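Local coordinates for protein BtGH115A (Bacteroides thetaiotaomicron, PDB 5BY3) that removes 4-O-methyl-glucuronic acid from decorated arabinogalactans as an alpha-glucuronidase of glycoside hydrolase family 115, at residues Asp693-Pro698 against Gln770-Glu775; Glu719-Glu724 against Ala741-Val746. All coordinates share one frame; numbering follows the deposited sequence.

Contact 1: Asp693-Pro698 against Gln770-Glu775; sequences DIRLLP and QVMLYE. With SO4 (sulfate ion), chain B.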
loop_
_atom_site.group_PDB
_atom_site.type_symbol
_atom_site.label_atom_id
_atom_site.label_comp_id
_atom_site.label_asym_id
_atom_site.label_seq_id
_atom_site.Cartn_x
_atom_site.Cartn_y
_atom_site.Cartn_z
ATOM N N ASP A 693 24.950 -3.962 -20.237
ATOM C CA ASP A 693 23.493 -3.955 -20.021
ATOM C C ASP A 693 23.277 -3.816 -18.520
ATOM O O ASP A 693 23.544 -4.729 -17.761
ATOM C CB ASP A 693 22.934 -5.282 -20.551
ATOM C CG ASP A 693 21.404 -5.334 -20.603
ATOM O OD1 ASP A 693 20.739 -4.431 -20.050
ATOM O OD2 ASP A 693 20.868 -6.329 -21.174
ATOM N N ILE A 694 22.837 -2.647 -18.101
ATOM C CA ILE A 694 22.746 -2.286 -16.686
ATOM C C ILE A 694 21.274 -2.124 -16.317
ATOM O O ILE A 694 20.528 -1.409 -16.997
ATOM C CB ILE A 694 23.516 -0.980 -16.370
ATOM C CG1 ILE A 694 24.977 -1.117 -16.776
ATOM C CG2 ILE A 694 23.431 -0.635 -14.888
ATOM C CD1 ILE A 694 25.727 0.196 -16.792
ATOM N N ARG A 695 20.865 -2.812 -15.259
ATOM C CA ARG A 695 19.485 -2.853 -14.851
ATOM C C ARG A 695 19.422 -2.238 -13.452
ATOM O O ARG A 695 20.195 -2.607 -12.546
ATOM C CB ARG A 695 18.997 -4.292 -14.782
ATOM C CG ARG A 695 18.680 -5.115 -16.042
ATOM C CD ARG A 695 18.473 -4.397 -17.356
ATOM N NE ARG A 695 18.511 -5.321 -18.511
ATOM C CZ ARG A 695 17.599 -6.260 -18.808
ATOM N NH1 ARG A 695 16.535 -6.477 -18.028
ATOM N NH2 ARG A 695 17.754 -7.010 -19.900
ATOM N N LEU A 696 18.513 -1.283 -13.278
ATOM C CA LEU A 696 18.401 -0.538 -12.040
ATOM C C LEU A 696 16.948 -0.471 -11.620
ATOM O O LEU A 696 16.043 -0.694 -12.420
ATOM C CB LEU A 696 18.964 0.882 -12.172
ATOM C CG LEU A 696 20.355 1.075 -12.768
ATOM C CD1 LEU A 696 20.225 1.634 -14.188
ATOM C CD2 LEU A 696 21.131 2.012 -11.856
ATOM N N LEU A 697 16.730 -0.165 -10.348
ATOM C CA LEU A 697 15.381 0.063 -9.854
ATOM C C LEU A 697 14.904 1.325 -10.557
ATOM O O LEU A 697 15.638 2.335 -10.528
ATOM C CB LEU A 697 15.378 0.248 -8.329
ATOM C CG LEU A 697 14.009 0.218 -7.639
ATOM C CD1 LEU A 697 13.393 -1.166 -7.740
ATOM C CD2 LEU A 697 14.103 0.708 -6.183
ATOM N N PRO A 698 13.719 1.272 -11.223
ATOM C CA PRO A 698 13.219 2.472 -11.896
ATOM C C PRO A 698 12.620 3.497 -10.898
ATOM O O PRO A 698 11.557 4.081 -11.154
ATOM C CB PRO A 698 12.146 1.922 -12.818
ATOM C CG PRO A 698 11.559 0.764 -12.037
ATOM C CD PRO A 698 12.689 0.209 -11.188
ATOM N N GLN A 770 20.875 -5.542 -11.850
ATOM C CA GLN A 770 21.660 -6.508 -12.633
ATOM C C GLN A 770 22.652 -5.824 -13.547
ATOM O O GLN A 770 22.509 -4.646 -13.851
ATOM C CB GLN A 770 20.763 -7.402 -13.462
ATOM C CG GLN A 770 19.812 -8.234 -12.608
ATOM C CD GLN A 770 18.761 -8.974 -13.418
ATOM O OE1 GLN A 770 17.943 -8.363 -14.108
ATOM N NE2 GLN A 770 18.784 -10.290 -13.347
ATOM N N VAL A 771 23.667 -6.567 -13.961
ATOM C CA VAL A 771 24.595 -6.176 -15.010
ATOM C C VAL A 771 24.815 -7.421 -15.892
ATOM O O VAL A 771 25.059 -8.514 -15.365
ATOM C CB VAL A 771 25.956 -5.701 -14.440
ATOM C CG1 VAL A 771 26.875 -5.293 -15.580
ATOM C CG2 VAL A 771 25.803 -4.513 -13.478
HETATM N N MSE A 772 24.705 -7.261 -17.218
HETATM C CA MSE A 772 25.105 -8.314 -18.176
HETATM C C MSE A 772 26.122 -7.818 -19.197
HETATM O O MSE A 772 26.280 -6.612 -19.400
HETATM C CB MSE A 772 23.894 -8.949 -18.824
HETATM C CG MSE A 772 23.048 -9.703 -17.801
HETATM SE SE MSE A 772 21.628 -8.522 -17.125
HETATM C CE MSE A 772 20.072 -9.731 -17.238
ATOM N N LEU A 773 26.828 -8.744 -19.847
ATOM C CA LEU A 773 27.967 -8.354 -20.704
ATOM C C LEU A 773 27.869 -8.472 -22.240
ATOM O O LEU A 773 28.105 -7.477 -22.898
ATOM C CB LEU A 773 29.337 -8.719 -20.101
ATOM C CG LEU A 773 30.203 -7.507 -19.669
ATOM C CD1 LEU A 773 29.518 -6.381 -18.902
ATOM C CD2 LEU A 773 31.428 -7.957 -18.891
ATOM N N TYR A 774 27.565 -9.633 -22.817
ATOM C CA TYR A 774 27.429 -9.761 -24.323
ATOM C C TYR A 774 28.595 -9.265 -25.226
ATOM O O TYR A 774 28.904 -8.059 -25.274
ATOM C CB TYR A 774 26.095 -9.165 -24.863
ATOM C CG TYR A 774 24.881 -9.527 -24.039
ATOM C CD1 TYR A 774 24.323 -10.822 -24.079
ATOM C CD2 TYR A 774 24.306 -8.581 -23.191
ATOM C CE1 TYR A 774 23.215 -11.154 -23.290
ATOM C CE2 TYR A 774 23.207 -8.895 -22.414
ATOM C CZ TYR A 774 22.674 -10.176 -22.451
ATOM O OH TYR A 774 21.583 -10.424 -21.663
ATOM N N GLU A 775 29.184 -10.193 -25.986
ATOM C CA GLU A 775 30.293 -9.878 -26.912
ATOM C C GLU A 775 30.014 -8.782 -27.966
ATOM O O GLU A 775 30.334 -7.625 -27.701
ATOM C CB GLU A 775 30.928 -11.153 -27.493
ATOM C CG GLU A 775 32.273 -11.466 -26.836
ATOM C CD GLU A 775 32.547 -12.946 -26.582
ATOM O OE1 GLU A 775 33.305 -13.226 -25.623
ATOM O OE2 GLU A 775 32.045 -13.818 -27.332
HETATM S S SO4 B . 14.401 -9.151 -20.723
HETATM O O1 SO4 B . 15.476 -8.143 -20.530
HETATM O O2 SO4 B . 14.117 -9.345 -22.171
HETATM O O3 SO4 B . 14.812 -10.438 -20.112
HETATM O O4 SO4 B . 13.164 -8.647 -20.088
#

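Contact 2: Glu719-Glu724 against Ala741-Val746; sequences EVIAYE and AIRKIV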
loop_
_atom_site.group_PDB
_atom_site.type_symbol
_atom_site.label_atom_id
_atom_site.label_comp_id
_atom_site.label_asym_id
_atom_site.label_seq_id
_atom_site.Cartn_x
_atom_site.Cartn_y
_atom_site.Cartn_z
ATOM N N GLU A 719 32.009 7.362 -18.722
ATOM C CA GLU A 719 30.849 7.784 -19.512
ATOM C C GLU A 719 29.651 8.030 -18.569
ATOM O O GLU A 719 29.339 7.182 -17.734
ATOM C CB GLU A 719 30.526 6.746 -20.593
ATOM C CG GLU A 719 29.942 7.328 -21.885
ATOM C CD GLU A 719 30.557 6.708 -23.145
ATOM O OE1 GLU A 719 31.812 6.721 -23.298
ATOM O OE2 GLU A 719 29.787 6.209 -23.999
ATOM N N VAL A 720 29.007 9.191 -18.707
ATOM C CA VAL A 720 27.948 9.675 -17.810
ATOM C C VAL A 720 26.541 9.324 -18.331
ATOM O O VAL A 720 26.166 9.742 -19.429
ATOM C CB VAL A 720 28.051 11.204 -17.623
ATOM C CG1 VAL A 720 26.869 11.744 -16.836
ATOM C CG2 VAL A 720 29.330 11.560 -16.894
ATOM N N ILE A 721 25.775 8.559 -17.543
ATOM C CA ILE A 721 24.500 7.978 -17.987
ATOM C C ILE A 721 23.362 8.233 -16.989
ATOM O O ILE A 721 23.451 7.807 -15.848
ATOM C CB ILE A 721 24.618 6.469 -18.253
ATOM C CG1 ILE A 721 25.656 6.187 -19.359
ATOM C CG2 ILE A 721 23.256 5.922 -18.654
ATOM C CD1 ILE A 721 25.829 4.714 -19.694
ATOM N N ALA A 722 22.314 8.922 -17.460
ATOM C CA ALA A 722 21.129 9.306 -16.706
ATOM C C ALA A 722 19.969 8.321 -16.974
ATOM O O ALA A 722 19.842 7.799 -18.086
ATOM C CB ALA A 722 20.714 10.699 -17.133
ATOM N N TYR A 723 19.107 8.101 -15.978
ATOM C CA TYR A 723 17.998 7.142 -16.147
ATOM C C TYR A 723 16.741 7.538 -15.410
ATOM O O TYR A 723 15.794 6.748 -15.354
ATOM C CB TYR A 723 18.399 5.683 -15.791
ATOM C CG TYR A 723 18.702 5.471 -14.330
ATOM C CD1 TYR A 723 19.966 5.770 -13.804
ATOM C CD2 TYR A 723 17.715 4.992 -13.453
ATOM C CE1 TYR A 723 20.234 5.603 -12.449
ATOM C CE2 TYR A 723 17.971 4.831 -12.094
ATOM C CZ TYR A 723 19.236 5.128 -11.604
ATOM O OH TYR A 723 19.487 4.949 -10.276
ATOM N N GLU A 724 16.715 8.754 -14.858
ATOM C CA GLU A 724 15.471 9.317 -14.336
ATOM C C GLU A 724 14.557 9.468 -15.560
ATOM O O GLU A 724 15.051 9.548 -16.675
ATOM C CB GLU A 724 15.698 10.648 -13.575
ATOM C CG GLU A 724 15.743 11.948 -14.401
ATOM C CD GLU A 724 16.918 12.083 -15.385
ATOM O OE1 GLU A 724 17.907 11.335 -15.297
ATOM O OE2 GLU A 724 16.859 12.965 -16.282
ATOM N N ALA A 741 14.555 0.084 -14.807
ATOM C CA ALA A 741 15.200 0.972 -15.790
ATOM C C ALA A 741 16.318 0.170 -16.418
ATOM O O ALA A 741 16.904 -0.701 -15.762
ATOM C CB ALA A 741 15.754 2.229 -15.149
ATOM N N ILE A 742 16.586 0.450 -17.693
ATOM C CA ILE A 742 17.476 -0.336 -18.510
ATOM C C ILE A 742 18.377 0.622 -19.282
ATOM O O ILE A 742 17.869 1.473 -20.026
ATOM C CB ILE A 742 16.728 -1.208 -19.540
ATOM C CG1 ILE A 742 15.844 -2.271 -18.861
ATOM C CG2 ILE A 742 17.725 -1.835 -20.547
ATOM C CD1 ILE A 742 15.177 -3.262 -19.839
ATOM N N ARG A 743 19.703 0.469 -19.115
ATOM C CA ARG A 743 20.696 1.239 -19.880
ATOM C C ARG A 743 21.721 0.315 -20.516
ATOM O O ARG A 743 22.478 -0.385 -19.823
ATOM C CB ARG A 743 21.375 2.324 -19.024
ATOM C CG ARG A 743 20.481 3.484 -18.665
ATOM C CD ARG A 743 20.258 4.418 -19.867
ATOM N NE ARG A 743 19.299 5.499 -19.545
ATOM C CZ ARG A 743 17.975 5.461 -19.765
ATOM N NH1 ARG A 743 17.395 4.406 -20.313
ATOM N NH2 ARG A 743 17.219 6.487 -19.397
ATOM N N LYS A 744 21.712 0.309 -21.841
ATOM C CA LYS A 744 22.715 -0.369 -22.636
ATOM C C LYS A 744 23.795 0.605 -23.081
ATOM O O LYS A 744 23.520 1.766 -23.436
ATOM C CB LYS A 744 22.072 -1.027 -23.845
ATOM C CG LYS A 744 21.092 -2.118 -23.451
ATOM C CD LYS A 744 20.638 -2.945 -24.647
ATOM C CE LYS A 744 20.040 -4.276 -24.207
ATOM N NZ LYS A 744 18.806 -4.089 -23.408
ATOM N N ILE A 745 25.034 0.135 -23.034
ATOM C CA ILE A 745 26.159 0.891 -23.573
ATOM C C ILE A 745 27.125 -0.028 -24.316
ATOM O O ILE A 745 27.377 -1.170 -23.909
ATOM C CB ILE A 745 26.850 1.773 -22.497
ATOM C CG1 ILE A 745 27.749 2.813 -23.153
ATOM C CG2 ILE A 745 27.633 0.940 -21.494
ATOM C CD1 ILE A 745 27.965 4.041 -22.294
ATOM N N VAL A 746 27.632 0.477 -25.429
ATOM C CA VAL A 746 28.676 -0.199 -26.187
ATOM C C VAL A 746 30.013 0.519 -25.923
ATOM O O VAL A 746 30.113 1.769 -26.015
ATOM C CB VAL A 746 28.291 -0.332 -27.684
ATOM C CG1 VAL A 746 29.508 -0.544 -28.582
ATOM C CG2 VAL A 746 27.281 -1.467 -27.864
#

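Contact 1: Asp693-Pro698 against Gln770-Glu775
Asp693 and Met772 face each other as a hydrogen-bonded antiparallel pair, Met772 N lying 2.8 Å from Asp693 O while Asp693 N bonds back to Met772 O. Arg695 and Gln770 form the next such pair, with the non-hydrogen-bonded pair of Ile694 and Val771 between them; the CA-H of Val771 also points at the Asp693 carbonyl. The two strand segments run at 171° to each other. Ile694 and Val771 share one face of this sheet, and Ile694 packs from it onto Phe709 and Val711 of the second sheet of the C-terminal beta-sandwich.

The opposite face carries Asp693, Arg695, Gln770 and Met772, and Arg695 runs across it. Its CB rests 3.8 Å from Gln770 CB, and its CG passes Gln770 OE1, an oxygen that accepts a hydrogen bond from Gln740 NE2. Beyond CG a nearly eclipsed bend (chi2 -17°) swings the chain back along its own strand, so that NE reaches Asp693 OD1 at 2.9 Å. That oxygen lies in the guanidinium plane, yet it is met from above the carboxylate plane; NH2 adds a longer, weak bond to OD2. CE of Met772, present as selenomethionine, sits over one guanidinium face, 4.5 Å from Arg695 NH2. At the tip NH1 donates a hydrogen bond to Gln740 OE1, and a sulfate, probably from the crystallisation liquor, takes NH2 on its O1 at 2.6 Å and NH1 weakly on the same oxygen. Asp693 OD2 also lies at the edge of the Tyr774 ring, 3.7 Å from CE2, the carboxylate and ring planes 39° apart.

Asp693 and Gln740 probably keep the guanidinium from turning, and Asp693 probably offsets its charge; the sulfate marks a side where an anion can approach.

Contact 2: Glu719-Glu724 against Ala741-Val746
Ile721 and Arg743 lie alongside each other, pointing opposite ways, with Ile721 CG2 3.6 Å from Arg743 CD. The arginine chain folds at chi2 (-75°), which turns its guanidinium edge toward the backbone of the facing strand. There NE donates to Ala722 O at 2.8 Å, the oxygen lying in the guanidinium plane, and NH2 adds a weak bond to the same carbonyl. Tyr723 CB sits over one guanidinium face. These strands belong to the two opposed antiparallel sheets of the C-terminal beta-sandwich: with the segment axes 9.0 Å apart, the two sheets meet through their side chains. NH1 turns back to Ile742 O of its own strand, while NH2 pairs with Glu731 in helix 730-738. A leucine in place of Arg743 would probably leave the Ala722 carbonyl without its NE donor and the Glu731 carboxylate without its charge partner. Farther along, Ile721 and Ile745 meet at an angle with their CD1 methyls 3.4 Å apart, and Glu719 lays its carboxylate against that same Ile745 methyl, OE2 3.3 Å from CD1. Near the other end Tyr723 CD2 meets Ala741 CB at 3.8 Å.

Contact 2 is nested within contact 1 along the chain: the order is 693-698, 719-724, 741-746 and then 770-775. Their centres lie about 9 Å apart in the C-terminal domain. Strand 689-696 of contact 1 runs between strand 766-772, its partner there, and strand 741-748 of contact 2; Ile694 N to Arg743 O, at 2.9 Å, is a probable hydrogen bond between strands 689-696 and 741-748. Contact 1 is therefore pairing within one sheet, whereas contact 2 packs that sheet on the four-stranded sheet that strand 719-722 borders. Leucine and tyrosine meet where the contacts join, Leu696 CD2 lying 3.7 Å from Tyr723 CZ. One contact thus builds a layer of the sandwich and the other joins it to the second layer.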